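Local coordinates for protein GTPase HflX (Sulfolobus solfataricus P2, PDB 2QTF) that hydrolyses GTP, for which it is specific, and associates with the 50S ribosomal subunit, possibly acting in protein synthesis or ribosome biogenesis, at residues S270-L273 / L274-T277; K312-L315 / V316-S320; P332-L336 / K337-L341. One frame throughout, in Å; residues are numbered along the deposited sequence.

Contact 1 of 3, residues S270-L273 / L274-T277; sequences SENL and LIET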
loop_
_atom_site.group_PDB
_atom_site.type_symbol
_atom_site.label_atom_id
_atom_site.label_comp_id
_atom_site.label_asym_id
_atom_site.label_seq_id
_atom_site.Cartn_x
_atom_site.Cartn_y
_atom_site.Cartn_z
ATOM N N SER A 270 -7.852 -8.781 -17.761
ATOM C CA SER A 270 -8.145 -8.835 -19.215
ATOM C C SER A 270 -7.026 -8.092 -19.923
ATOM O O SER A 270 -6.323 -7.315 -19.263
ATOM C CB SER A 270 -9.532 -8.188 -19.488
ATOM O OG SER A 270 -9.479 -6.756 -19.264
ATOM N N GLU A 271 -6.802 -8.341 -21.220
ATOM C CA GLU A 271 -5.798 -7.600 -22.004
ATOM C C GLU A 271 -5.936 -6.103 -21.935
ATOM O O GLU A 271 -4.939 -5.442 -21.763
ATOM C CB GLU A 271 -5.588 -8.116 -23.472
ATOM C CG GLU A 271 -4.787 -9.533 -23.423
ATOM C CD GLU A 271 -4.528 -10.262 -24.784
ATOM O OE1 GLU A 271 -3.592 -9.848 -25.548
ATOM O OE2 GLU A 271 -5.237 -11.298 -25.058
ATOM N N ASN A 272 -7.146 -5.562 -21.986
ATOM C CA ASN A 272 -7.288 -4.091 -21.960
ATOM C C ASN A 272 -6.922 -3.494 -20.569
ATOM O O ASN A 272 -6.274 -2.469 -20.494
ATOM C CB ASN A 272 -8.677 -3.628 -22.511
ATOM C CG ASN A 272 -8.871 -4.000 -24.096
ATOM O OD1 ASN A 272 -9.900 -4.568 -24.499
ATOM N ND2 ASN A 272 -7.848 -3.730 -24.921
ATOM N N LEU A 273 -7.335 -4.155 -19.497
ATOM C CA LEU A 273 -6.997 -3.751 -18.139
ATOM C C LEU A 273 -5.471 -3.925 -17.884
ATOM O O LEU A 273 -4.851 -3.145 -17.178
ATOM C CB LEU A 273 -7.838 -4.511 -17.113
ATOM C CG LEU A 273 -7.746 -4.103 -15.626
ATOM C CD1 LEU A 273 -7.918 -2.584 -15.355
ATOM C CD2 LEU A 273 -8.694 -4.863 -14.768
ATOM N N LEU A 274 -4.881 -4.962 -18.439
ATOM C CA LEU A 274 -3.450 -5.192 -18.268
ATOM C C LEU A 274 -2.755 -4.024 -18.919
ATOM O O LEU A 274 -1.781 -3.421 -18.411
ATOM C CB LEU A 274 -3.125 -6.524 -18.991
ATOM C CG LEU A 274 -2.013 -7.449 -18.646
ATOM C CD1 LEU A 274 -1.685 -7.467 -17.110
ATOM C CD2 LEU A 274 -2.305 -8.838 -19.265
ATOM N N ILE A 275 -3.274 -3.619 -20.074
ATOM C CA ILE A 275 -2.590 -2.512 -20.774
ATOM C C ILE A 275 -2.648 -1.215 -19.945
ATOM O O ILE A 275 -1.674 -0.491 -19.809
ATOM C CB ILE A 275 -3.247 -2.251 -22.175
ATOM C CG1 ILE A 275 -2.866 -3.367 -23.164
ATOM C CG2 ILE A 275 -2.806 -0.883 -22.736
ATOM C CD1 ILE A 275 -3.800 -3.394 -24.354
ATOM N N GLU A 276 -3.830 -0.924 -19.477
ATOM C CA GLU A 276 -4.097 0.269 -18.638
ATOM C C GLU A 276 -3.245 0.199 -17.380
ATOM O O GLU A 276 -2.684 1.193 -16.947
ATOM C CB GLU A 276 -5.575 0.286 -18.181
ATOM C CG GLU A 276 -6.631 0.490 -19.331
ATOM C CD GLU A 276 -8.107 0.458 -18.747
ATOM O OE1 GLU A 276 -8.214 0.762 -17.509
ATOM O OE2 GLU A 276 -9.142 0.125 -19.491
ATOM N N THR A 277 -3.205 -0.958 -16.732
ATOM C CA THR A 277 -2.389 -1.059 -15.463
ATOM C C THR A 277 -0.893 -0.758 -15.710
ATOM O O THR A 277 -0.207 -0.038 -14.964
ATOM C CB THR A 277 -2.625 -2.439 -14.817
ATOM O OG1 THR A 277 -4.029 -2.543 -14.622
ATOM C CG2 THR A 277 -2.021 -2.513 -13.410
#
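E276 folds back over the preceding turn onto the backbone of N272 and the side chain of L273. Its CB sits 3.6 Å from L273 O, and CG drops to 3.2 Å from N272 O, because chi1 of -67° sets CG beside the backbone N and turned from the residue's own carbonyl. Beyond CG the chain runs extended; CD passes N272 O more loosely, and the carboxylate oxygen OE1 ends 4.0 Å from L273 CD1, the side chains crossing at about a right angle. This is the first turn of helix 271-288, which follows strand 260-266 in a beta-alpha-beta unit of the GTPase domain. S270 is its N-cap: OG accepts a weak bond from L273 N at 3.4 Å, while S270 O receives L274 N at 2.9 Å. L273 O has two donors, T277 N and the hydroxyl T277 OG1, each 2.8 Å away and arriving from opposite faces of the carbonyl plane. The hydroxyl bond helps fix chi1 of buried T277, which also touches Y187 of the probable GTP-binding loop. I275 CG1 lies 3.3 Å from E271 O, and the I275 and N272 side chains run side by side, CD1 4.1 Å from ND2.

Contact 2 of 3, residues K312-L315 / V316-S320; sequences KLDL and VEKLS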
loop_
_atom_site.group_PDB
_atom_site.type_symbol
_atom_site.label_atom_id
_atom_site.label_comp_id
_atom_site.label_asym_id
_atom_site.label_seq_id
_atom_site.Cartn_x
_atom_site.Cartn_y
_atom_site.Cartn_z
ATOM N N LYS A 312 -0.348 -13.002 -22.980
ATOM C CA LYS A 312 -0.234 -11.997 -21.903
ATOM C C LYS A 312 1.198 -11.607 -21.752
ATOM O O LYS A 312 1.523 -10.450 -21.782
ATOM C CB LYS A 312 -0.734 -12.573 -20.588
ATOM C CG LYS A 312 -2.181 -12.843 -20.623
ATOM C CD LYS A 312 -2.817 -12.440 -19.346
ATOM C CE LYS A 312 -4.098 -13.151 -19.182
ATOM N NZ LYS A 312 -5.121 -12.178 -18.913
ATOM N N LEU A 313 2.079 -12.602 -21.635
ATOM C CA LEU A 313 3.508 -12.323 -21.382
ATOM C C LEU A 313 4.065 -11.548 -22.547
ATOM O O LEU A 313 4.830 -10.623 -22.398
ATOM C CB LEU A 313 4.260 -13.669 -21.156
ATOM C CG LEU A 313 5.721 -13.565 -20.775
ATOM C CD1 LEU A 313 5.834 -13.013 -19.351
ATOM C CD2 LEU A 313 6.344 -15.026 -20.828
ATOM N N ASP A 314 3.717 -11.925 -23.773
ATOM C CA ASP A 314 4.308 -11.208 -24.866
ATOM C C ASP A 314 3.782 -9.737 -24.981
ATOM O O ASP A 314 4.552 -8.826 -25.220
ATOM C CB ASP A 314 4.048 -11.945 -26.175
ATOM C CG ASP A 314 4.782 -11.289 -27.339
ATOM O OD1 ASP A 314 4.094 -10.944 -28.341
ATOM O OD2 ASP A 314 6.031 -11.052 -27.213
ATOM N N LEU A 315 2.483 -9.550 -24.814
ATOM C CA LEU A 315 1.880 -8.194 -24.627
ATOM C C LEU A 315 2.594 -7.331 -23.574
ATOM O O LEU A 315 3.059 -6.225 -23.828
ATOM C CB LEU A 315 0.428 -8.373 -24.195
ATOM C CG LEU A 315 -0.344 -7.082 -23.870
ATOM C CD1 LEU A 315 -0.234 -6.081 -24.983
ATOM C CD2 LEU A 315 -1.828 -7.418 -23.586
ATOM N N VAL A 316 2.712 -7.885 -22.364
ATOM C CA VAL A 316 3.423 -7.167 -21.266
ATOM C C VAL A 316 4.843 -6.834 -21.603
ATOM O O VAL A 316 5.339 -5.718 -21.342
ATOM C CB VAL A 316 3.273 -7.978 -19.917
ATOM C CG1 VAL A 316 4.119 -7.398 -18.792
ATOM C CG2 VAL A 316 1.784 -8.087 -19.528
ATOM N N GLU A 317 5.556 -7.791 -22.180
ATOM C CA GLU A 317 6.924 -7.506 -22.483
ATOM C C GLU A 317 7.039 -6.430 -23.562
ATOM O O GLU A 317 7.821 -5.517 -23.415
ATOM C CB GLU A 317 7.662 -8.787 -22.971
ATOM C CG GLU A 317 9.076 -8.401 -23.223
ATOM C CD GLU A 317 9.973 -9.571 -23.593
ATOM O OE1 GLU A 317 10.129 -10.463 -22.728
ATOM O OE2 GLU A 317 10.535 -9.565 -24.736
ATOM N N LYS A 318 6.278 -6.556 -24.657
ATOM C CA LYS A 318 6.336 -5.496 -25.733
ATOM C C LYS A 318 5.940 -4.139 -25.173
ATOM O O LYS A 318 6.640 -3.129 -25.372
ATOM C CB LYS A 318 5.395 -5.908 -26.871
ATOM C CG LYS A 318 5.989 -7.144 -27.676
ATOM C CD LYS A 318 4.957 -7.810 -28.697
ATOM C CE LYS A 318 5.728 -8.278 -29.962
ATOM N NZ LYS A 318 4.842 -8.016 -31.178
ATOM N N LEU A 319 4.854 -4.088 -24.389
ATOM C CA LEU A 319 4.402 -2.754 -23.907
ATOM C C LEU A 319 5.352 -2.130 -22.895
ATOM O O LEU A 319 5.678 -0.900 -22.946
ATOM C CB LEU A 319 2.944 -2.809 -23.444
ATOM C CG LEU A 319 2.217 -1.523 -22.964
ATOM C CD1 LEU A 319 2.267 -0.356 -24.021
ATOM C CD2 LEU A 319 0.823 -1.786 -22.485
ATOM N N SER A 320 5.851 -2.961 -21.958
ATOM C CA SER A 320 6.776 -2.464 -20.950
ATOM C C SER A 320 8.010 -1.831 -21.626
ATOM O O SER A 320 8.501 -0.741 -21.222
ATOM C CB SER A 320 7.192 -3.633 -19.999
ATOM O OG SER A 320 5.999 -4.192 -19.350
#
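L315 O receives L319 N at 2.8 Å, the shortest of four i-to-i+4 backbone bonds that carry helix 309-323 from one segment into the other. K312 O takes V316 N in an almost straight bond (177° at the hydrogen), and L313 O and D314 O accept E317 N and K318 N in the next two. One turn on, V316 O is held twice: S320 OG donates to it at 2.6 Å and S320 N at 2.9 Å, from opposite faces of its plane, so the buried serine hydroxyl is satisfied within its own helix. Outward from the backbone, D314 and K318 meet along the exposed flank. The aspartate stands with CG opposite its backbone N (chi1 -174°), beside its own carbonyl, which brings OD1 to 3.3 Å from K318 CD. K318, bent at chi3 and chi4, crosses this carboxylate obliquely, and NZ ends 4.1 Å from D314 OD1, beyond salt-bridge distance though probably near enough for some attraction; the methylenes do the touching. V316 CG2 leans over K312 O at 3.3 Å, and L319 CB lies 3.4 Å from L315 O. K312 sends its ammonium away from this turn to the carbonyl of F269. The helix links strand 295-300 to strand 327-332 in a beta-alpha-beta unit: V316 and L313 lie against both strands, at V297, L299 and V330, whereas L315 and L319 face E271 and I275 of helix 271-288.

Contact 3 of 3, residues P332-L336 / K337-L341; sequences PISAL and KRTNL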
loop_
_atom_site.group_PDB
_atom_site.type_symbol
_atom_site.label_atom_id
_atom_site.label_comp_id
_atom_site.label_asym_id
_atom_site.label_seq_id
_atom_site.Cartn_x
_atom_site.Cartn_y
_atom_site.Cartn_z
ATOM N N PRO A 332 6.876 -14.675 -15.937
ATOM C CA PRO A 332 5.644 -15.084 -15.287
ATOM C C PRO A 332 5.945 -15.877 -14.061
ATOM O O PRO A 332 6.847 -16.796 -14.102
ATOM C CB PRO A 332 5.009 -16.023 -16.340
ATOM C CG PRO A 332 6.314 -16.683 -17.043
ATOM C CD PRO A 332 7.375 -15.639 -16.967
ATOM N N ILE A 333 5.227 -15.598 -12.990
ATOM C CA ILE A 333 5.402 -16.388 -11.785
ATOM C C ILE A 333 4.062 -16.605 -11.129
ATOM O O ILE A 333 3.062 -15.918 -11.458
ATOM C CB ILE A 333 6.271 -15.623 -10.703
ATOM C CG1 ILE A 333 5.537 -14.294 -10.313
ATOM C CG2 ILE A 333 7.709 -15.399 -11.259
ATOM C CD1 ILE A 333 6.225 -13.513 -9.111
ATOM N N SER A 334 4.023 -17.493 -10.149
ATOM C CA SER A 334 2.901 -17.515 -9.197
ATOM C C SER A 334 3.502 -17.523 -7.799
ATOM O O SER A 334 4.066 -18.534 -7.367
ATOM C CB SER A 334 1.970 -18.678 -9.383
ATOM O OG SER A 334 1.135 -18.654 -8.224
ATOM N N ALA A 335 3.492 -16.382 -7.136
ATOM C CA ALA A 335 4.067 -16.286 -5.775
ATOM C C ALA A 335 3.306 -17.182 -4.835
ATOM O O ALA A 335 3.945 -17.784 -4.008
ATOM C CB ALA A 335 4.129 -14.828 -5.240
ATOM N N LEU A 336 1.982 -17.361 -5.015
ATOM C CA LEU A 336 1.170 -18.240 -4.075
ATOM C C LEU A 336 1.391 -19.721 -4.258
ATOM O O LEU A 336 1.444 -20.463 -3.311
ATOM C CB LEU A 336 -0.353 -18.017 -4.205
ATOM C CG LEU A 336 -0.848 -16.871 -3.292
ATOM C CD1 LEU A 336 -2.349 -17.123 -2.963
ATOM C CD2 LEU A 336 -0.026 -16.628 -1.943
ATOM N N LYS A 337 1.480 -20.139 -5.508
ATOM C CA LYS A 337 1.628 -21.520 -5.880
ATOM C C LYS A 337 3.076 -21.918 -6.039
ATOM O O LYS A 337 3.368 -23.112 -6.248
ATOM C CB LYS A 337 0.907 -21.747 -7.196
ATOM C CG LYS A 337 -0.593 -21.885 -6.998
ATOM C CD LYS A 337 -0.968 -22.993 -6.026
ATOM C CE LYS A 337 -2.398 -22.764 -5.535
ATOM N NZ LYS A 337 -3.097 -24.027 -5.024
ATOM N N ARG A 338 3.956 -20.922 -5.969
ATOM C CA ARG A 338 5.406 -21.088 -6.010
ATOM C C ARG A 338 5.734 -21.630 -7.390
ATOM O O ARG A 338 6.374 -22.715 -7.489
ATOM C CB ARG A 338 5.882 -22.145 -4.894
ATOM C CG ARG A 338 6.000 -21.666 -3.424
ATOM C CD ARG A 338 5.959 -22.868 -2.323
ATOM N NE ARG A 338 4.548 -23.058 -2.033
ATOM C CZ ARG A 338 3.845 -24.169 -1.994
ATOM N NH1 ARG A 338 4.405 -25.354 -2.049
ATOM N NH2 ARG A 338 2.548 -24.075 -1.769
ATOM N N THR A 339 5.224 -21.002 -8.456
ATOM C CA THR A 339 5.611 -21.390 -9.790
ATOM C C THR A 339 6.647 -20.421 -10.262
ATOM O O THR A 339 6.440 -19.162 -10.205
ATOM C CB THR A 339 4.361 -21.253 -10.753
ATOM O OG1 THR A 339 3.275 -21.893 -10.117
ATOM C CG2 THR A 339 4.632 -21.856 -12.013
ATOM N N ASN A 340 7.694 -20.975 -10.829
ATOM C CA ASN A 340 8.819 -20.213 -11.450
ATOM C C ASN A 340 9.582 -19.427 -10.455
ATOM O O ASN A 340 10.128 -18.401 -10.761
ATOM C CB ASN A 340 8.384 -19.293 -12.623
ATOM C CG ASN A 340 8.156 -20.085 -13.893
ATOM O OD1 ASN A 340 8.898 -21.061 -14.180
ATOM N ND2 ASN A 340 7.111 -19.729 -14.630
ATOM N N LEU A 341 9.574 -19.881 -9.229
ATOM C CA LEU A 341 10.313 -19.139 -8.234
ATOM C C LEU A 341 11.836 -19.265 -8.338
ATOM O O LEU A 341 12.596 -18.310 -7.996
ATOM C CB LEU A 341 9.787 -19.508 -6.866
ATOM C CG LEU A 341 8.628 -18.514 -6.521
ATOM C CD1 LEU A 341 7.766 -17.662 -7.531
ATOM C CD2 LEU A 341 7.788 -19.301 -5.755
#
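The loop between strand 327-332 and helix 341-355 reverses through a G1 beta bulge, in which R338 and T339 both face S334; S334, A335 and L336 are inferred to bind GTP, a place matching the last of the guanine-recognising loops of P-loop GTPases. S334 and T339 form an antiparallel hydrogen-bonded pair, S334 N giving to T339 O and T339 N returning to S334 O, each at 2.9 Å. The return bond lies in the carbonyl plane on a lone pair of S334 O, which also accepts a weak, strongly bent bond from R338 N. R338 has the positive phi, 65°, of the bulge's first position. S334 OG, turned opposite its backbone N (chi1 169°), accepts K337 N at 3.1 Å and also hydrogen-bonds D303 OD1, tying the turn to the N300-D303 segment, likewise inferred to bind GTP; A335 N bonds to the same segment through N300 OD1. T339 packs against the CB of S334, its OG1 lying 3.5 Å from that atom. Beside I333, L341 CD1 as modelled makes a small apolar contact, 4.1 Å from I333 CB, though the placing of this leucine is uncertain; helix 192-200 is close by, where I333 touches L195. At the strand end N340 reaches back across the loop: ND2 donates to P332 O at 3.0 Å from above the carbonyl plane, 40° out of it, and P332 CG lies 4.0 Å from the same nitrogen.

In the fold
All three contacts lie in the HflX-type G domain and follow one another along the chain. Contact 1 starts helix 271-288, which leads from strand 260-266 to strand 295-300; contact 2 lies in the next crossover, helix 309-323, leading to strand 327-332; contact 3 is the loop leaving that outermost strand. Contacts 1 and 2, with centres about 11 Å apart, pack helix on helix, L274 against V316 and K312. Contacts 2 and 3 are about 18 Å apart and meet where L313 touches P332. Contacts 1 and 3 are separate, their nearest atoms about 11 Å apart. The two helices thus pack side by side, while contact 3 supplies part of the probable GTP site.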